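Local coordinates for histidine triad protein (Bacillus subtilis, PDB 1Y23), which probably binds and hydrolyses nucleotide conjugates, as many histidine triad (HIT) proteins do, and binds a zinc ion, at residues 10-14 / 15-19; 65-68 / 69-73; 136-139 / 140-144. All coordinates share one frame; numbering follows the deposited sequence.

All three interactions are local, each between residues a few positions apart on one continuous run of chain. Interaction 1 is a surface contact where helix 8-13 gives way to the loop before strand 21-24, with a zinc ion held at its start. Interaction 2 is the buried one: the opening of helix 67-79, pressed between its own sheet and the second subunit. Interaction 3, partly buried, lies on helix 128-141 far from the chain's centre, on the opposite side from interaction 1, and binds magnesium. Interactions 2 and 3 both touch the second subunit and add salt bridges to it; interaction 1 combines backbone bonding with aliphatic contacts.

Interaction 1: 10-14 / 15-19; sequences CKIIA and GDIPS. With ZN (zinc ion), chain G.
The backbone turns back on itself between Lys11 and Ile17: Ile17 N donates to Lys11 O over 3.2 Å. A weak bond from Gly15 N to Ile12 O lies inside this turn. Gly15, with a phi of 77°, is the first residue to leave the helical path, and it swings the chain round so that residues 16-19 run back beside helix 8-13.

Two aliphatic pairs follow from that reversal. Ile17 lays its CD1 methyl against Lys11 CB at 3.8 Å, while its CB approaches Ile12 CG1 at 4.0 Å, so the isoleucine straddles two consecutive helical residues and its branches cross theirs obliquely. On Ile12 the other branch does separate work: CG2, anti to the backbone N, reaches Ser19, where it meets OG at 3.4 Å and CB at a tight 3.5 Å. Beyond these, Ile12 packs on Phe31 of strand 28-32. The Lys11 chain bends at chi3 and chi4, which leaves NZ 4.3 Å from Asp16 OD2, too long for a salt bridge.

One residue before Lys11, Cys10 points away from the loop and binds zinc through SG at 2.5 Å; Cys7, His49 and His100 complete the site. Metal and turn thus fix successive residues of one short helix. The chemistry implies a division of labour: the thiolate and its co-ligands tie the helix to the zinc, whereas backbone bonding and methyl contacts hold the loop against it, with the Lys11 and Asp16 charges probably adding a mild attraction without a salt bridge.

Interaction 2: 65-68 / 69-73; sequences FHAV and PKIAR
Pro69 sets its CG 4.3 Å from Phe65 CE2, an oblique approach to the ring. Its nitrogen has no hydrogen to give, which costs little in the first turn of a helix. Phe65 stacks on Phe65 of the second subunit, and Pro69 packs on Phe56 there.

Lys70 runs back toward the edge of the His66 ring. A bend at chi4 (66°) brings NZ to the imidazole edge, near the ring plane, 3.2 Å from His66 CD2. Water 1 donates to His66 O at 3.0 Å and weakly accepts from Lys70 NZ, but the main partner of that ammonium is Asp58 of the second subunit, in a salt bridge. With an alanine in place of Lys70, that Asp58 would probably lose its charged mate, and the His66 edge the ammonium beside it.

Here helix 67-79 shows its place in the HIT fold, one side on the antiparallel sheet and another in the dimer interface. Ile71 belongs to the sheet side: its N bonds nearly straight to Ala67 O (2.9 Å, 172°), and its CD1 lies 4.3 Å from Ala67 CB, both residues packing on Tyr23.

Ala72 N donates to Val68 O over 2.9 Å. Arg73 spreads one guanidinium face over Pro69 O and gives NH1 to the carbonyl of Tyr54 of the second subunit.

Interaction 3: 136-139 / 140-144; sequences SSIA and KRLAS. With MG (magnesium ion), chain H.
Flat groups here are mostly peptide units, and the Ser136 carbonyl takes Lys140 N from above its plane, 35° out of it, at 3.2 Å. The one flat side chain is the guanidinium of Arg141. Its NH1 makes a salt bridge to Glu78 of the second subunit, while the CG and CD methylenes of Arg141 run past Ser137 O.

Along the Lys140 side chain, CG lies 3.4 Å from Ser136 O, and the bend at chi3 (-67°) brings CE back beside Ser137 CA. Along one face of the helix, Ile138 and Leu142 lie side by side and point the same way, with Ile138 CG2 4.1 Å from Leu142 CD1. Leu142 N is shared between two acceptors, Ala139 O at 2.8 Å and Ile138 O at 3.4 Å, both bonds weak, with bent angles. Ile138 O also receives a weak bond from Arg141 N, so one carbonyl serves two donors.

Two oxygens of the 140-144 segment bind a magnesium ion. Arg141 O holds it at 2.3 Å and Ser144 OG at 2.4 Å, with water 2 as a further ligand at 2.5 Å. Ser144 OG sits between its own backbone N and carbonyl carbon (chi1 68°), which turns the hydroxyl to the metal. A cation here is likely to be favoured by the partial negative charge of carbonyls at this end of a helix.

In the dimer, helix 128-141 reaches over to the second subunit: Ile138 and Ala139 pack on Val22 of its strand 21-24, and Leu142 and Arg141 on Ala74 and Asp77 of its helix 67-79.

Interaction 1: 10-14 / 15-19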
ATOM      1  N   CYS B  10       8.899 -13.130  12.097  1.00 31.35           N
ATOM      2  CA  CYS B  10       8.741 -14.574  12.098  1.00 31.71           C
ATOM      3  C   CYS B  10       8.622 -15.044  13.545  1.00 32.27           C
ATOM      4  O   CYS B  10       7.907 -16.000  13.838  1.00 33.66           O
ATOM      5  CB  CYS B  10       9.935 -15.249  11.404  1.00 31.00           C
ATOM      6  SG  CYS B  10       9.752 -15.426   9.594  1.00 30.44           S
ATOM      7  N   LYS B  11       9.314 -14.359  14.452  1.00 33.37           N
ATOM      8  CA  LYS B  11       9.264 -14.721  15.866  1.00 34.86           C
ATOM      9  C   LYS B  11       7.924 -14.310  16.478  1.00 34.34           C
ATOM     10  O   LYS B  11       7.482 -14.903  17.459  1.00 34.50           O
ATOM     11  CB  LYS B  11      10.418 -14.065  16.630  1.00 35.63           C
ATOM     12  CG  LYS B  11      11.778 -14.324  16.007  1.00 37.62           C
ATOM     13  CD  LYS B  11      12.904 -13.851  16.905  1.00 41.52           C
ATOM     14  CE  LYS B  11      13.237 -14.900  17.961  1.00 44.06           C
ATOM     15  NZ  LYS B  11      13.866 -16.099  17.324  1.00 45.56           N
ATOM     16  N   ILE B  12       7.286 -13.287  15.911  1.00 33.03           N
ATOM     17  CA  ILE B  12       5.982 -12.860  16.399  1.00 33.28           C
ATOM     18  C   ILE B  12       4.946 -13.856  15.873  1.00 33.90           C
ATOM     19  O   ILE B  12       3.962 -14.156  16.546  1.00 34.96           O
ATOM     20  CB  ILE B  12       5.608 -11.441  15.909  1.00 32.68           C
ATOM     21  CG1 ILE B  12       6.542 -10.401  16.540  1.00 34.66           C
ATOM     22  CG2 ILE B  12       4.158 -11.137  16.259  1.00 31.76           C
ATOM     23  CD1 ILE B  12       6.332  -8.976  16.035  1.00 32.09           C
ATOM     24  N   ILE B  13       5.173 -14.367  14.667  1.00 33.47           N
ATOM     25  CA  ILE B  13       4.266 -15.342  14.065  1.00 33.35           C
ATOM     26  C   ILE B  13       4.395 -16.660  14.835  1.00 34.35           C
ATOM     27  O   ILE B  13       3.411 -17.355  15.067  1.00 33.81           O
ATOM     28  CB  ILE B  13       4.621 -15.605  12.571  1.00 31.45           C
ATOM     29  CG1 ILE B  13       4.457 -14.321  11.756  1.00 28.89           C
ATOM     30  CG2 ILE B  13       3.717 -16.689  12.000  1.00 29.77           C
ATOM     31  CD1 ILE B  13       4.907 -14.451  10.334  1.00 25.60           C
ATOM     32  N   ALA B  14       5.629 -16.976  15.229  1.00 35.33           N
ATOM     33  CA  ALA B  14       5.948 -18.190  15.965  1.00 35.75           C
ATOM     34  C   ALA B  14       5.636 -18.056  17.458  1.00 36.16           C
ATOM     35  O   ALA B  14       5.854 -18.989  18.230  1.00 37.12           O
ATOM     36  CB  ALA B  14       7.426 -18.532  15.772  1.00 34.89           C
ATOM     37  N   GLY B  15       5.140 -16.893  17.861  1.00 36.72           N
ATOM     38  CA  GLY B  15       4.804 -16.678  19.255  1.00 36.56           C
ATOM     39  C   GLY B  15       5.969 -16.416  20.196  1.00 36.98           C
ATOM     40  O   GLY B  15       5.749 -16.102  21.369  1.00 38.39           O
ATOM     41  N   ASP B  16       7.202 -16.542  19.710  1.00 35.62           N
ATOM     42  CA  ASP B  16       8.377 -16.302  20.552  1.00 36.08           C
ATOM     43  C   ASP B  16       8.409 -14.890  21.147  1.00 35.83           C
ATOM     44  O   ASP B  16       9.046 -14.657  22.178  1.00 35.84           O
ATOM     45  CB  ASP B  16       9.677 -16.528  19.768  1.00 37.97           C
ATOM     46  CG  ASP B  16       9.829 -17.953  19.272  1.00 40.22           C
ATOM     47  OD1 ASP B  16       9.666 -18.899  20.075  1.00 41.31           O
ATOM     48  OD2 ASP B  16      10.125 -18.124  18.068  1.00 42.38           O
ATOM     49  N   ILE B  17       7.734 -13.954  20.483  1.00 36.46           N
ATOM     50  CA  ILE B  17       7.657 -12.557  20.919  1.00 35.77           C
ATOM     51  C   ILE B  17       6.178 -12.194  21.014  1.00 35.04           C
ATOM     52  O   ILE B  17       5.416 -12.437  20.082  1.00 36.13           O
ATOM     53  CB  ILE B  17       8.333 -11.600  19.890  1.00 36.42           C
ATOM     54  CG1 ILE B  17       9.832 -11.902  19.801  1.00 37.18           C
ATOM     55  CG2 ILE B  17       8.079 -10.139  20.276  1.00 36.32           C
ATOM     56  CD1 ILE B  17      10.600 -10.984  18.873  1.00 35.38           C
ATOM     57  N   PRO B  18       5.753 -11.598  22.140  1.00 35.05           N
ATOM     58  CA  PRO B  18       4.350 -11.215  22.326  1.00 34.00           C
ATOM     59  C   PRO B  18       3.922 -10.126  21.349  1.00 33.77           C
ATOM     60  O   PRO B  18       4.751  -9.350  20.880  1.00 33.82           O
ATOM     61  CB  PRO B  18       4.321 -10.736  23.771  1.00 34.29           C
ATOM     62  CG  PRO B  18       5.664 -10.108  23.927  1.00 33.42           C
ATOM     63  CD  PRO B  18       6.570 -11.139  23.277  1.00 34.80           C
ATOM     64  N   SER B  19       2.630 -10.076  21.043  1.00 33.54           N
ATOM     65  CA  SER B  19       2.099  -9.067  20.129  1.00 33.81           C
ATOM     66  C   SER B  19       0.633  -8.774  20.418  1.00 33.62           C
ATOM     67  O   SER B  19      -0.061  -9.578  21.038  1.00 35.30           O
ATOM     68  CB  SER B  19       2.261  -9.527  18.669  1.00 33.08           C
ATOM     69  OG  SER B  19       1.616 -10.768  18.428  1.00 30.86           O
TER
HETATM   70 ZN    ZN G1002      10.167 -13.214   8.605  1.00 30.09          ZN

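Interaction 2: 65-68 / 69-73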
ATOM      1  N   PHE B  65      -3.966 -10.219   0.533  1.00 23.72           N
ATOM      2  CA  PHE B  65      -4.668  -8.950   0.372  1.00 25.00           C
ATOM      3  C   PHE B  65      -6.102  -8.818   0.865  1.00 26.27           C
ATOM      4  O   PHE B  65      -6.491  -7.739   1.305  1.00 25.19           O
ATOM      5  CB  PHE B  65      -4.621  -8.493  -1.089  1.00 26.08           C
ATOM      6  CG  PHE B  65      -5.129  -7.082  -1.291  1.00 29.56           C
ATOM      7  CD1 PHE B  65      -4.452  -5.996  -0.734  1.00 29.64           C
ATOM      8  CD2 PHE B  65      -6.301  -6.840  -2.001  1.00 28.78           C
ATOM      9  CE1 PHE B  65      -4.940  -4.695  -0.881  1.00 30.90           C
ATOM     10  CE2 PHE B  65      -6.795  -5.540  -2.153  1.00 30.57           C
ATOM     11  CZ  PHE B  65      -6.111  -4.467  -1.591  1.00 29.80           C
ATOM     12  N   HIS B  66      -6.892  -9.886   0.783  1.00 26.65           N
ATOM     13  CA  HIS B  66      -8.279  -9.793   1.218  1.00 26.89           C
ATOM     14  C   HIS B  66      -8.396  -9.310   2.671  1.00 26.59           C
ATOM     15  O   HIS B  66      -9.349  -8.611   3.033  1.00 28.26           O
ATOM     16  CB  HIS B  66      -9.005 -11.139   1.056  1.00 28.25           C
ATOM     17  CG  HIS B  66      -8.651 -12.145   2.101  1.00 28.14           C
ATOM     18  ND1 HIS B  66      -7.599 -13.024   1.965  1.00 29.43           N
ATOM     19  CD2 HIS B  66      -9.166 -12.363   3.336  1.00 28.40           C
ATOM     20  CE1 HIS B  66      -7.475 -13.737   3.071  1.00 29.43           C
ATOM     21  NE2 HIS B  66      -8.414 -13.354   3.920  1.00 28.41           N
ATOM     22  N   ALA B  67      -7.426  -9.667   3.502  1.00 25.55           N
ATOM     23  CA  ALA B  67      -7.451  -9.252   4.903  1.00 26.43           C
ATOM     24  C   ALA B  67      -7.276  -7.734   5.090  1.00 27.26           C
ATOM     25  O   ALA B  67      -7.790  -7.159   6.057  1.00 27.68           O
ATOM     26  CB  ALA B  67      -6.380 -10.002   5.696  1.00 25.06           C
ATOM     27  N   VAL B  68      -6.569  -7.085   4.166  1.00 26.65           N
ATOM     28  CA  VAL B  68      -6.332  -5.646   4.259  1.00 25.70           C
ATOM     29  C   VAL B  68      -7.618  -4.814   4.344  1.00 26.08           C
ATOM     30  O   VAL B  68      -7.766  -3.971   5.232  1.00 26.44           O
ATOM     31  CB  VAL B  68      -5.456  -5.160   3.067  1.00 25.00           C
ATOM     32  CG1 VAL B  68      -5.388  -3.629   3.031  1.00 24.07           C
ATOM     33  CG2 VAL B  68      -4.058  -5.738   3.209  1.00 22.01           C
ATOM     34  N   PRO B  69      -8.564  -5.034   3.421  1.00 25.93           N
ATOM     35  CA  PRO B  69      -9.812  -4.265   3.461  1.00 26.25           C
ATOM     36  C   PRO B  69     -10.594  -4.524   4.750  1.00 27.11           C
ATOM     37  O   PRO B  69     -11.110  -3.592   5.374  1.00 27.76           O
ATOM     38  CB  PRO B  69     -10.554  -4.755   2.221  1.00 25.11           C
ATOM     39  CG  PRO B  69      -9.429  -5.075   1.271  1.00 24.11           C
ATOM     40  CD  PRO B  69      -8.475  -5.816   2.176  1.00 25.19           C
ATOM     41  N   LYS B  70     -10.669  -5.790   5.148  1.00 26.01           N
ATOM     42  CA  LYS B  70     -11.391  -6.161   6.360  1.00 26.96           C
ATOM     43  C   LYS B  70     -10.809  -5.431   7.568  1.00 27.04           C
ATOM     44  O   LYS B  70     -11.537  -4.789   8.326  1.00 27.71           O
ATOM     45  CB  LYS B  70     -11.308  -7.672   6.597  1.00 26.41           C
ATOM     46  CG  LYS B  70     -11.902  -8.531   5.494  1.00 28.82           C
ATOM     47  CD  LYS B  70     -11.681 -10.006   5.805  1.00 29.41           C
ATOM     48  CE  LYS B  70     -12.471 -10.918   4.892  1.00 28.09           C
ATOM     49  NZ  LYS B  70     -12.025 -10.850   3.494  1.00 28.94           N
ATOM     50  N   ILE B  71      -9.499  -5.535   7.739  1.00 27.28           N
ATOM     51  CA  ILE B  71      -8.832  -4.890   8.858  1.00 27.40           C
ATOM     52  C   ILE B  71      -8.995  -3.378   8.792  1.00 28.14           C
ATOM     53  O   ILE B  71      -9.222  -2.727   9.815  1.00 29.61           O
ATOM     54  CB  ILE B  71      -7.339  -5.272   8.895  1.00 26.05           C
ATOM     55  CG1 ILE B  71      -7.223  -6.790   9.104  1.00 25.54           C
ATOM     56  CG2 ILE B  71      -6.625  -4.526  10.011  1.00 26.47           C
ATOM     57  CD1 ILE B  71      -5.810  -7.349   8.996  1.00 21.12           C
ATOM     58  N   ALA B  72      -8.900  -2.814   7.592  1.00 28.38           N
ATOM     59  CA  ALA B  72      -9.057  -1.370   7.433  1.00 28.57           C
ATOM     60  C   ALA B  72     -10.442  -0.913   7.900  1.00 29.90           C
ATOM     61  O   ALA B  72     -10.557   0.071   8.631  1.00 31.15           O
ATOM     62  CB  ALA B  72      -8.834  -0.971   5.979  1.00 28.36           C
ATOM     63  N   ARG B  73     -11.492  -1.615   7.479  1.00 30.75           N
ATOM     64  CA  ARG B  73     -12.846  -1.244   7.885  1.00 31.63           C
ATOM     65  C   ARG B  73     -13.030  -1.381   9.393  1.00 32.26           C
ATOM     66  O   ARG B  73     -13.712  -0.574  10.017  1.00 32.40           O
ATOM     67  CB  ARG B  73     -13.887  -2.113   7.182  1.00 30.27           C
ATOM     68  CG  ARG B  73     -14.187  -1.726   5.753  1.00 31.63           C
ATOM     69  CD  ARG B  73     -15.388  -2.516   5.249  1.00 31.43           C
ATOM     70  NE  ARG B  73     -15.139  -3.953   5.314  1.00 32.95           N
ATOM     71  CZ  ARG B  73     -14.635  -4.676   4.319  1.00 31.77           C
ATOM     72  NH1 ARG B  73     -14.330  -4.089   3.166  1.00 29.00           N
ATOM     73  NH2 ARG B  73     -14.432  -5.982   4.483  1.00 30.09           N
TER
HETATM   74  O   HOH W   1     -11.654  -8.464   1.088  1.00 33.64           O

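Interaction 3: 136-139 / 140-144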
ATOM      1  N   SER B 136       5.537   2.506 -21.920  1.00 31.03           N
ATOM      2  CA  SER B 136       5.687   1.473 -22.936  1.00 31.46           C
ATOM      3  C   SER B 136       6.798   0.490 -22.575  1.00 30.76           C
ATOM      4  O   SER B 136       6.704  -0.701 -22.875  1.00 31.52           O
ATOM      5  CB  SER B 136       5.967   2.113 -24.300  1.00 33.45           C
ATOM      6  OG  SER B 136       5.963   1.131 -25.319  1.00 35.86           O
ATOM      7  N   SER B 137       7.847   0.986 -21.929  1.00 29.67           N
ATOM      8  CA  SER B 137       8.964   0.132 -21.529  1.00 31.01           C
ATOM      9  C   SER B 137       8.586  -0.795 -20.387  1.00 29.35           C
ATOM     10  O   SER B 137       8.945  -1.969 -20.391  1.00 28.11           O
ATOM     11  CB  SER B 137      10.154   0.977 -21.082  1.00 30.93           C
ATOM     12  OG  SER B 137      10.575   1.842 -22.115  1.00 36.91           O
ATOM     13  N   ILE B 138       7.877  -0.260 -19.397  1.00 26.02           N
ATOM     14  CA  ILE B 138       7.482  -1.073 -18.257  1.00 24.71           C
ATOM     15  C   ILE B 138       6.505  -2.122 -18.720  1.00 24.90           C
ATOM     16  O   ILE B 138       6.584  -3.278 -18.323  1.00 23.07           O
ATOM     17  CB  ILE B 138       6.790  -0.251 -17.172  1.00 23.92           C
ATOM     18  CG1 ILE B 138       7.682   0.916 -16.747  1.00 22.76           C
ATOM     19  CG2 ILE B 138       6.485  -1.141 -15.977  1.00 23.49           C
ATOM     20  CD1 ILE B 138       7.014   1.847 -15.753  1.00 21.24           C
ATOM     21  N   ALA B 139       5.579  -1.705 -19.574  1.00 26.60           N
ATOM     22  CA  ALA B 139       4.570  -2.604 -20.092  1.00 26.98           C
ATOM     23  C   ALA B 139       5.181  -3.807 -20.821  1.00 27.27           C
ATOM     24  O   ALA B 139       4.723  -4.929 -20.631  1.00 25.40           O
ATOM     25  CB  ALA B 139       3.623  -1.845 -21.012  1.00 25.92           C
ATOM     26  N   LYS B 140       6.203  -3.577 -21.648  1.00 27.67           N
ATOM     27  CA  LYS B 140       6.840  -4.669 -22.390  1.00 28.79           C
ATOM     28  C   LYS B 140       7.334  -5.800 -21.488  1.00 27.85           C
ATOM     29  O   LYS B 140       7.248  -6.973 -21.854  1.00 27.26           O
ATOM     30  CB  LYS B 140       8.018  -4.159 -23.242  1.00 32.12           C
ATOM     31  CG  LYS B 140       7.605  -3.498 -24.571  1.00 38.92           C
ATOM     32  CD  LYS B 140       8.806  -3.130 -25.470  1.00 40.91           C
ATOM     33  CE  LYS B 140       9.672  -2.008 -24.876  1.00 42.48           C
ATOM     34  NZ  LYS B 140      10.805  -1.615 -25.774  1.00 41.83           N
ATOM     35  N   ARG B 141       7.856  -5.443 -20.320  1.00 26.49           N
ATOM     36  CA  ARG B 141       8.363  -6.426 -19.375  1.00 26.21           C
ATOM     37  C   ARG B 141       7.205  -7.199 -18.759  1.00 24.76           C
ATOM     38  O   ARG B 141       7.375  -8.332 -18.320  1.00 23.99           O
ATOM     39  CB  ARG B 141       9.162  -5.724 -18.282  1.00 27.72           C
ATOM     40  CG  ARG B 141      10.237  -4.805 -18.841  1.00 32.86           C
ATOM     41  CD  ARG B 141      10.869  -3.962 -17.744  1.00 34.78           C
ATOM     42  NE  ARG B 141      12.106  -4.544 -17.256  1.00 38.78           N
ATOM     43  CZ  ARG B 141      13.270  -4.465 -17.894  1.00 40.82           C
ATOM     44  NH1 ARG B 141      13.364  -3.819 -19.046  1.00 41.52           N
ATOM     45  NH2 ARG B 141      14.346  -5.040 -17.383  1.00 43.00           N
ATOM     46  N   LEU B 142       6.028  -6.575 -18.756  1.00 23.19           N
ATOM     47  CA  LEU B 142       4.818  -7.156 -18.196  1.00 22.09           C
ATOM     48  C   LEU B 142       4.039  -8.077 -19.118  1.00 22.21           C
ATOM     49  O   LEU B 142       3.053  -8.682 -18.695  1.00 22.49           O
ATOM     50  CB  LEU B 142       3.889  -6.043 -17.713  1.00 21.15           C
ATOM     51  CG  LEU B 142       4.368  -5.287 -16.476  1.00 20.22           C
ATOM     52  CD1 LEU B 142       3.546  -4.021 -16.270  1.00 15.59           C
ATOM     53  CD2 LEU B 142       4.254  -6.212 -15.269  1.00 16.79           C
ATOM     54  N   ALA B 143       4.458  -8.183 -20.374  1.00 21.70           N
ATOM     55  CA  ALA B 143       3.761  -9.044 -21.327  1.00 21.32           C
ATOM     56  C   ALA B 143       3.843 -10.502 -20.892  1.00 22.07           C
ATOM     57  O   ALA B 143       3.041 -11.339 -21.303  1.00 21.45           O
ATOM     58  CB  ALA B 143       4.374  -8.892 -22.721  1.00 20.44           C
ATOM     59  N   SER B 144       4.816 -10.794 -20.044  1.00 22.38           N
ATOM     60  CA  SER B 144       5.045 -12.152 -19.576  1.00 23.79           C
ATOM     61  C   SER B 144       4.403 -12.471 -18.234  1.00 23.65           C
ATOM     62  O   SER B 144       4.431 -13.621 -17.811  1.00 23.30           O
ATOM     63  CB  SER B 144       6.540 -12.370 -19.433  1.00 24.44           C
ATOM     64  OG  SER B 144       7.017 -11.565 -18.369  1.00 18.83           O
TER
HETATM   65 MG    MG H2001       8.927 -10.055 -18.572  1.00 27.19          MG
HETATM   66  O   HOH W   2       9.436 -10.185 -16.088  1.00 39.35           O